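Local coordinates for protein zebrafish RNase5 (Danio rerio, PDB 3LJE) that probably cleaves RNA as a secreted, angiogenin-related member of the pancreatic ribonuclease family of zebrafish, at residues A[42-53]-A[81-92]. Sequence-based numbering, arbitrary orientation. Where two conformers were deposited one is given.
With SO4 (sulfate ion), chain C.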
ATOM      1  N   GLY A  42     -13.085  -9.489  -8.413  1.00 57.40           N
ATOM      2  CA  GLY A  42     -14.208  -9.979  -7.678  1.00 55.89           C
ATOM      3  C   GLY A  42     -14.345  -9.127  -6.423  1.00 53.78           C
ATOM      4  O   GLY A  42     -13.636  -8.140  -6.244  1.00 54.55           O
ATOM      5  N   ASN A  43     -15.260  -9.512  -5.510  1.00 51.16           N
ATOM      6  CA  ASN A  43     -15.585  -8.702  -4.340  1.00 47.94           C
ATOM      7  C   ASN A  43     -15.248  -9.263  -2.950  1.00 44.81           C
ATOM      8  O   ASN A  43     -15.860  -8.845  -1.965  1.00 43.45           O
ATOM      9  CB  ASN A  43     -17.098  -8.418  -4.320  1.00 50.04           C
ATOM     10  CG  ASN A  43     -17.487  -7.488  -5.431  1.00 52.13           C
ATOM     11  OD1 ASN A  43     -17.523  -6.270  -5.256  1.00 52.90           O
ATOM     12  ND2 ASN A  43     -17.782  -8.054  -6.602  1.00 54.39           N
ATOM     13  N   ASP A  44     -14.310 -10.188  -2.803  1.00 40.88           N
ATOM     14  CA  ASP A  44     -14.034 -10.618  -1.444  1.00 38.51           C
ATOM     15  C   ASP A  44     -13.294  -9.455  -0.703  1.00 35.39           C
ATOM     16  O   ASP A  44     -12.661  -8.589  -1.325  1.00 34.24           O
ATOM     17  CB  ASP A  44     -13.158 -11.881  -1.418  1.00 42.29           C
ATOM     18  CG  ASP A  44     -13.701 -13.010  -2.351  1.00 44.83           C
ATOM     19  OD1 ASP A  44     -14.950 -13.221  -2.345  1.00 45.97           O
ATOM     20  OD2 ASP A  44     -12.870 -13.662  -3.068  1.00 47.36           O
ATOM     21  N   CYS A  45     -13.456  -9.449   0.609  1.00 32.09           N
ATOM     22  CA  CYS A  45     -12.847  -8.468   1.495  1.00 29.24           C
ATOM     23  C   CYS A  45     -11.392  -8.829   1.540  1.00 27.99           C
ATOM     24  O   CYS A  45     -11.034  -9.983   1.770  1.00 26.49           O
ATOM     25  CB  CYS A  45     -13.390  -8.607   2.905  1.00 29.47           C
ATOM     26  SG  CYS A  45     -15.178  -8.213   3.066  1.00 30.26           S
ATOM     27  N   LYS A  46     -10.548  -7.846   1.259  1.00 25.46           N
ATOM     28  CA  LYS A  46      -9.117  -8.074   1.326  1.00 23.47           C
ATOM     29  C   LYS A  46      -8.768  -8.183   2.846  1.00 23.41           C
ATOM     30  O   LYS A  46      -9.234  -7.426   3.736  1.00 19.43           O
ATOM     31  CB  LYS A  46      -8.438  -6.892   0.612  1.00 22.09           C
ATOM     32  CG  LYS A  46      -6.955  -7.088   0.574  1.00 21.52           C
ATOM     33  CD  LYS A  46      -6.255  -6.053  -0.337  1.00 19.27           C
ATOM     34  CE  LYS A  46      -4.713  -6.183  -0.248  1.00 20.02           C
ATOM     35  NZ  LYS A  46      -4.020  -5.115  -1.043  1.00 19.73           N
ATOM     36  N   GLU A  47      -7.956  -9.186   3.167  1.00 23.65           N
ATOM     37  CA  GLU A  47      -7.579  -9.436   4.554  1.00 22.56           C
ATOM     38  C   GLU A  47      -6.727  -8.327   5.210  1.00 19.85           C
ATOM     39  O   GLU A  47      -6.954  -7.984   6.362  1.00 19.56           O
ATOM     40  CB  GLU A  47      -6.759 -10.770   4.608  1.00 24.63           C
ATOM     41  CG  GLU A  47      -7.515 -11.941   4.273  1.00 28.86           C
ATOM     42  CD  GLU A  47      -8.407 -12.420   5.437  1.00 34.56           C
ATOM     43  OE1 GLU A  47      -9.220 -13.324   5.186  1.00 39.10           O
ATOM     44  OE2 GLU A  47      -8.297 -11.937   6.581  1.00 35.68           O
ATOM     45  N   VAL A  48      -5.730  -7.821   4.494  1.00 18.63           N
ATOM     46  CA  VAL A  48      -4.766  -6.845   5.144  1.00 17.69           C
ATOM     47  C   VAL A  48      -4.352  -5.842   4.097  1.00 15.62           C
ATOM     48  O   VAL A  48      -4.044  -6.198   2.940  1.00 16.80           O
ATOM     49  CB  VAL A  48      -3.610  -7.526   5.906  0.50 17.32           C
ATOM     50  CG1 VAL A  48      -2.619  -6.487   6.404  0.50 14.24           C
ATOM     51  CG2 VAL A  48      -4.140  -8.354   7.077  0.50 17.83           C
ATOM     52  N   ASN A  49      -4.338  -4.528   4.439  1.00 15.75           N
ATOM     53  CA  ASN A  49      -3.853  -3.620   3.423  1.00 14.62           C
ATOM     54  C   ASN A  49      -3.249  -2.421   4.169  1.00 16.52           C
ATOM     55  O   ASN A  49      -3.915  -1.742   4.978  1.00 14.59           O
ATOM     56  CB  ASN A  49      -5.027  -3.120   2.550  1.00 15.53           C
ATOM     57  CG  ASN A  49      -4.551  -2.235   1.412  1.00 16.15           C
ATOM     58  OD1 ASN A  49      -4.169  -2.739   0.351  1.00 16.44           O
ATOM     59  ND2 ASN A  49      -4.508  -0.889   1.651  1.00 16.37           N
ATOM     60  N   THR A  50      -1.981  -2.174   3.865  1.00 14.17           N
ATOM     61  CA  THR A  50      -1.361  -1.049   4.490  1.00 14.62           C
ATOM     62  C   THR A  50      -1.322   0.206   3.617  1.00 14.03           C
ATOM     63  O   THR A  50      -0.904   0.185   2.449  1.00 14.65           O
ATOM     64  CB  THR A  50       0.146  -1.487   4.835  1.00 16.91           C
ATOM     65  OG1 THR A  50       0.026  -2.604   5.686  1.00 15.22           O
ATOM     66  CG2 THR A  50       0.994  -0.259   5.467  1.00 16.25           C
ATOM     67  N   PHE A  51      -1.583   1.349   4.269  1.00 12.50           N
ATOM     68  CA  PHE A  51      -1.429   2.651   3.640  1.00 13.21           C
ATOM     69  C   PHE A  51      -0.182   3.359   4.210  1.00 13.40           C
ATOM     70  O   PHE A  51      -0.063   3.528   5.430  1.00 13.33           O
ATOM     71  CB  PHE A  51      -2.667   3.536   3.967  1.00 14.67           C
ATOM     72  CG  PHE A  51      -3.920   2.966   3.357  1.00 13.02           C
ATOM     73  CD1 PHE A  51      -4.212   3.268   1.985  1.00 11.19           C
ATOM     74  CD2 PHE A  51      -4.775   2.125   4.110  1.00 13.83           C
ATOM     75  CE1 PHE A  51      -5.400   2.693   1.383  1.00 13.47           C
ATOM     76  CE2 PHE A  51      -5.946   1.597   3.512  1.00 15.76           C
ATOM     77  CZ  PHE A  51      -6.242   1.881   2.168  1.00 13.14           C
ATOM     78  N   ILE A  52       0.721   3.724   3.329  1.00 13.67           N
ATOM     79  CA  ILE A  52       1.937   4.404   3.747  1.00 14.46           C
ATOM     80  C   ILE A  52       1.515   5.893   3.839  1.00 14.35           C
ATOM     81  O   ILE A  52       1.002   6.506   2.856  1.00 14.55           O
ATOM     82  CB  ILE A  52       3.022   4.291   2.679  1.00 13.93           C
ATOM     83  CG1 ILE A  52       3.333   2.764   2.425  1.00 14.42           C
ATOM     84  CG2 ILE A  52       4.315   5.130   3.145  1.00 12.30           C
ATOM     85  CD1 ILE A  52       4.131   2.628   1.022  1.00 16.22           C
ATOM     86  N   GLN A  53       1.812   6.506   4.996  1.00 14.77           N
ATOM     87  CA  GLN A  53       1.454   7.959   5.195  1.00 15.36           C
ATOM     88  C   GLN A  53       2.481   8.881   4.667  1.00 14.87           C
ATOM     89  O   GLN A  53       3.188   9.548   5.407  1.00 16.17           O
ATOM     90  CB  GLN A  53       1.166   8.183   6.712  1.00 16.20           C
ATOM     91  CG  GLN A  53      -0.064   7.428   7.155  1.00 15.45           C
ATOM     92  CD  GLN A  53      -0.150   7.521   8.685  1.00 19.03           C
ATOM     93  OE1 GLN A  53       0.808   7.021   9.356  1.00 19.67           O
ATOM     94  NE2 GLN A  53      -1.292   8.096   9.267  1.00 16.14           N
ATOM     95  N   PRO A  81       5.973   6.057   8.278  1.00 14.26           N
ATOM     96  CA  PRO A  81       4.733   5.952   9.021  1.00 14.89           C
ATOM     97  C   PRO A  81       3.708   5.188   8.224  1.00 13.49           C
ATOM     98  O   PRO A  81       3.485   5.482   7.049  1.00 15.65           O
ATOM     99  CB  PRO A  81       4.284   7.392   9.230  1.00 13.05           C
ATOM    100  CG  PRO A  81       4.806   8.116   8.021  1.00 13.56           C
ATOM    101  CD  PRO A  81       5.847   7.228   7.393  1.00 14.76           C
ATOM    102  N   VAL A  82       3.029   4.244   8.820  1.00 14.81           N
ATOM    103  CA  VAL A  82       2.001   3.500   8.102  1.00 15.56           C
ATOM    104  C   VAL A  82       0.784   3.236   8.953  1.00 17.43           C
ATOM    105  O   VAL A  82       0.855   3.202  10.177  1.00 19.83           O
ATOM    106  CB  VAL A  82       2.470   2.076   7.577  1.00 15.96           C
ATOM    107  CG1 VAL A  82       3.795   2.258   6.642  1.00 15.62           C
ATOM    108  CG2 VAL A  82       2.721   1.071   8.806  1.00 18.44           C
ATOM    109  N   VAL A  83      -0.349   3.025   8.267  1.00 16.12           N
ATOM    110  CA  VAL A  83      -1.555   2.565   8.946  1.00 16.78           C
ATOM    111  C   VAL A  83      -1.928   1.262   8.275  1.00 16.39           C
ATOM    112  O   VAL A  83      -2.132   1.235   7.028  1.00 16.84           O
ATOM    113  CB  VAL A  83      -2.749   3.560   8.795  1.00 18.21           C
ATOM    114  CG1 VAL A  83      -4.121   2.751   9.111  1.00 17.53           C
ATOM    115  CG2 VAL A  83      -2.484   4.765   9.680  1.00 18.94           C
ATOM    116  N   THR A  84      -1.955   0.177   9.041  1.00 16.07           N
ATOM    117  CA  THR A  84      -2.365  -1.126   8.519  1.00 15.98           C
ATOM    118  C   THR A  84      -3.804  -1.473   8.856  1.00 16.27           C
ATOM    119  O   THR A  84      -4.211  -1.413  10.065  1.00 19.14           O
ATOM    120  CB  THR A  84      -1.446  -2.245   9.055  1.00 18.50           C
ATOM    121  OG1 THR A  84      -0.109  -1.956   8.598  1.00 20.57           O
ATOM    122  CG2 THR A  84      -1.883  -3.589   8.505  1.00 19.43           C
ATOM    123  N   CYS A  85      -4.613  -1.827   7.817  1.00 16.31           N
ATOM    124  CA  CYS A  85      -6.037  -2.137   8.041  1.00 16.06           C
ATOM    125  C   CYS A  85      -6.172  -3.658   7.984  1.00 17.57           C
ATOM    126  O   CYS A  85      -5.777  -4.197   6.997  1.00 18.04           O
ATOM    127  CB  CYS A  85      -6.915  -1.518   6.904  1.00 14.72           C
ATOM    128  SG  CYS A  85      -6.813   0.304   7.014  1.00 16.61           S
ATOM    129  N   LYS A  86      -6.669  -4.313   9.041  1.00 20.03           N
ATOM    130  CA  LYS A  86      -6.809  -5.779   9.041  1.00 21.62           C
ATOM    131  C   LYS A  86      -8.267  -6.139   9.203  1.00 21.83           C
ATOM    132  O   LYS A  86      -8.939  -5.636  10.068  1.00 22.42           O
ATOM    133  CB  LYS A  86      -6.051  -6.448  10.202  1.00 24.53           C
ATOM    134  CG  LYS A  86      -4.641  -5.994  10.262  1.00 32.38           C
ATOM    135  CD  LYS A  86      -3.851  -6.554  11.506  1.00 36.59           C
ATOM    136  CE  LYS A  86      -2.808  -5.423  11.896  1.00 39.48           C
ATOM    137  NZ  LYS A  86      -1.402  -5.901  11.555  1.00 42.64           N
ATOM    138  N   LEU A  87      -8.697  -7.051   8.391  1.00 21.14           N
ATOM    139  CA  LEU A  87     -10.065  -7.475   8.353  1.00 23.64           C
ATOM    140  C   LEU A  87     -10.428  -8.165   9.651  1.00 27.75           C
ATOM    141  O   LEU A  87      -9.722  -9.110  10.071  1.00 26.11           O
ATOM    142  CB  LEU A  87     -10.207  -8.409   7.223  1.00 23.06           C
ATOM    143  CG  LEU A  87     -11.641  -8.854   7.005  1.00 24.22           C
ATOM    144  CD1 LEU A  87     -12.491  -7.645   6.488  1.00 23.44           C
ATOM    145  CD2 LEU A  87     -11.627  -9.986   5.910  1.00 25.27           C
ATOM    146  N   LYS A  88     -11.480  -7.679  10.296  1.00 28.58           N
ATOM    147  CA  LYS A  88     -11.915  -8.224  11.573  1.00 33.59           C
ATOM    148  C   LYS A  88     -13.064  -9.127  11.174  1.00 34.87           C
ATOM    149  O   LYS A  88     -13.090 -10.214  11.614  1.00 36.34           O
ATOM    150  CB  LYS A  88     -12.376  -7.125  12.521  1.00 34.19           C
ATOM    151  CG  LYS A  88     -12.277  -7.466  14.024  1.00 40.52           C
ATOM    152  CD  LYS A  88     -10.806  -7.881  14.601  1.00 43.53           C
ATOM    153  CE  LYS A  88     -10.733  -7.593  16.137  1.00 45.12           C
ATOM    154  NZ  LYS A  88      -9.358  -7.542  16.716  1.00 47.09           N
ATOM    155  N   SER A  89     -14.007  -8.697  10.322  1.00 35.74           N
ATOM    156  CA  SER A  89     -15.101  -9.606   9.895  1.00 36.01           C
ATOM    157  C   SER A  89     -15.710  -9.283   8.515  1.00 35.30           C
ATOM    158  O   SER A  89     -15.441  -8.225   7.956  1.00 32.73           O
ATOM    159  CB  SER A  89     -16.204  -9.637  10.959  1.00 37.60           C
ATOM    160  OG  SER A  89     -16.796  -8.373  11.153  1.00 40.78           O
ATOM    161  N   GLY A  90     -16.542 -10.187   7.995  1.00 34.72           N
ATOM    162  CA  GLY A  90     -17.216  -9.985   6.715  1.00 35.50           C
ATOM    163  C   GLY A  90     -16.478 -10.836   5.682  1.00 38.07           C
ATOM    164  O   GLY A  90     -15.264 -11.085   5.838  1.00 38.32           O
ATOM    165  N   ASN A  91     -17.157 -11.257   4.622  1.00 36.88           N
ATOM    166  CA  ASN A  91     -16.505 -12.065   3.643  1.00 39.24           C
ATOM    167  C   ASN A  91     -16.427 -11.338   2.296  1.00 38.33           C
ATOM    168  O   ASN A  91     -15.418 -11.465   1.560  1.00 38.10           O
ATOM    169  CB  ASN A  91     -17.238 -13.403   3.518  1.00 41.48           C
ATOM    170  CG  ASN A  91     -17.222 -14.191   4.811  1.00 43.94           C
ATOM    171  OD1 ASN A  91     -18.168 -14.122   5.606  1.00 47.04           O
ATOM    172  ND2 ASN A  91     -16.126 -14.912   5.062  1.00 45.95           N
ATOM    173  N   ARG A  92     -17.483 -10.588   1.967  1.00 37.03           N
ATOM    174  CA  ARG A  92     -17.449  -9.858   0.707  1.00 37.06           C
ATOM    175  C   ARG A  92     -17.950  -8.446   0.903  1.00 35.50           C
ATOM    176  O   ARG A  92     -18.613  -8.186   1.891  1.00 32.20           O
ATOM    177  CB  ARG A  92     -18.345 -10.523  -0.354  1.00 40.63           C
ATOM    178  CG  ARG A  92     -18.144 -12.056  -0.502  1.00 45.58           C
ATOM    179  CD  ARG A  92     -18.872 -12.496  -1.783  1.00 50.08           C
ATOM    180  NE  ARG A  92     -18.206 -11.845  -2.910  1.00 55.54           N
ATOM    181  CZ  ARG A  92     -17.291 -12.417  -3.717  1.00 57.86           C
ATOM    182  NH1 ARG A  92     -16.928 -13.704  -3.548  1.00 58.54           N
ATOM    183  NH2 ARG A  92     -16.672 -11.673  -4.664  1.00 59.00           N
TER
HETATM  184  S   SO4 C1000      -0.093  -5.471  -3.231  0.89 44.49           S
HETATM  185  O1  SO4 C1000       0.342  -6.186  -1.872  0.89 40.13           O
HETATM  186  O2  SO4 C1000       0.909  -4.395  -3.750  0.89 31.93           O
HETATM  187  O3  SO4 C1000      -0.283  -6.539  -4.299  0.89 41.74           O
HETATM  188  O4  SO4 C1000      -1.514  -4.859  -2.895  0.89 35.25           O
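Asn49 and Cys85 form an antiparallel hydrogen-bonded pair, as do Phe51 and Val83: each pair is joined in both directions, with Phe51 N to Val83 O at 2.8 Å. Leu87 N to Glu47 O and Gln53 N to Pro81 O extend this ladder at its two ends. Past a break in register, Cys45 N reaches Asn91 O (3.0 Å, 169° at the hydrogen).

Among sulfur contacts, Cys85 SG lies in the plane of the Phe51 ring, 3.8 Å from CE2, and is disulfide-bonded to Cys28 of helix 28-34; Cys45 pairs likewise with Cys96. The strands belong to the curved, disulfide-braced antiparallel sheet of the pancreatic ribonuclease fold. Lys46 NZ, giving a bond to Asn49 OD1, also holds a sulfate bound by His18 and Tyr119, consistent with a phosphate-binding site.

On the Thr50 face, its methyl CG2, anti to the backbone N, presses tightly on Val82 CB (3.5 Å). Thr50 OG1 is 3.0 Å from Thr84 OG1 and also bonds Glu121.

Gln53 lays its amide beside Val83, NE2 3.6 Å from CG2, while bonding Met23 O. A leucine here would probably leave that carbonyl without its donor.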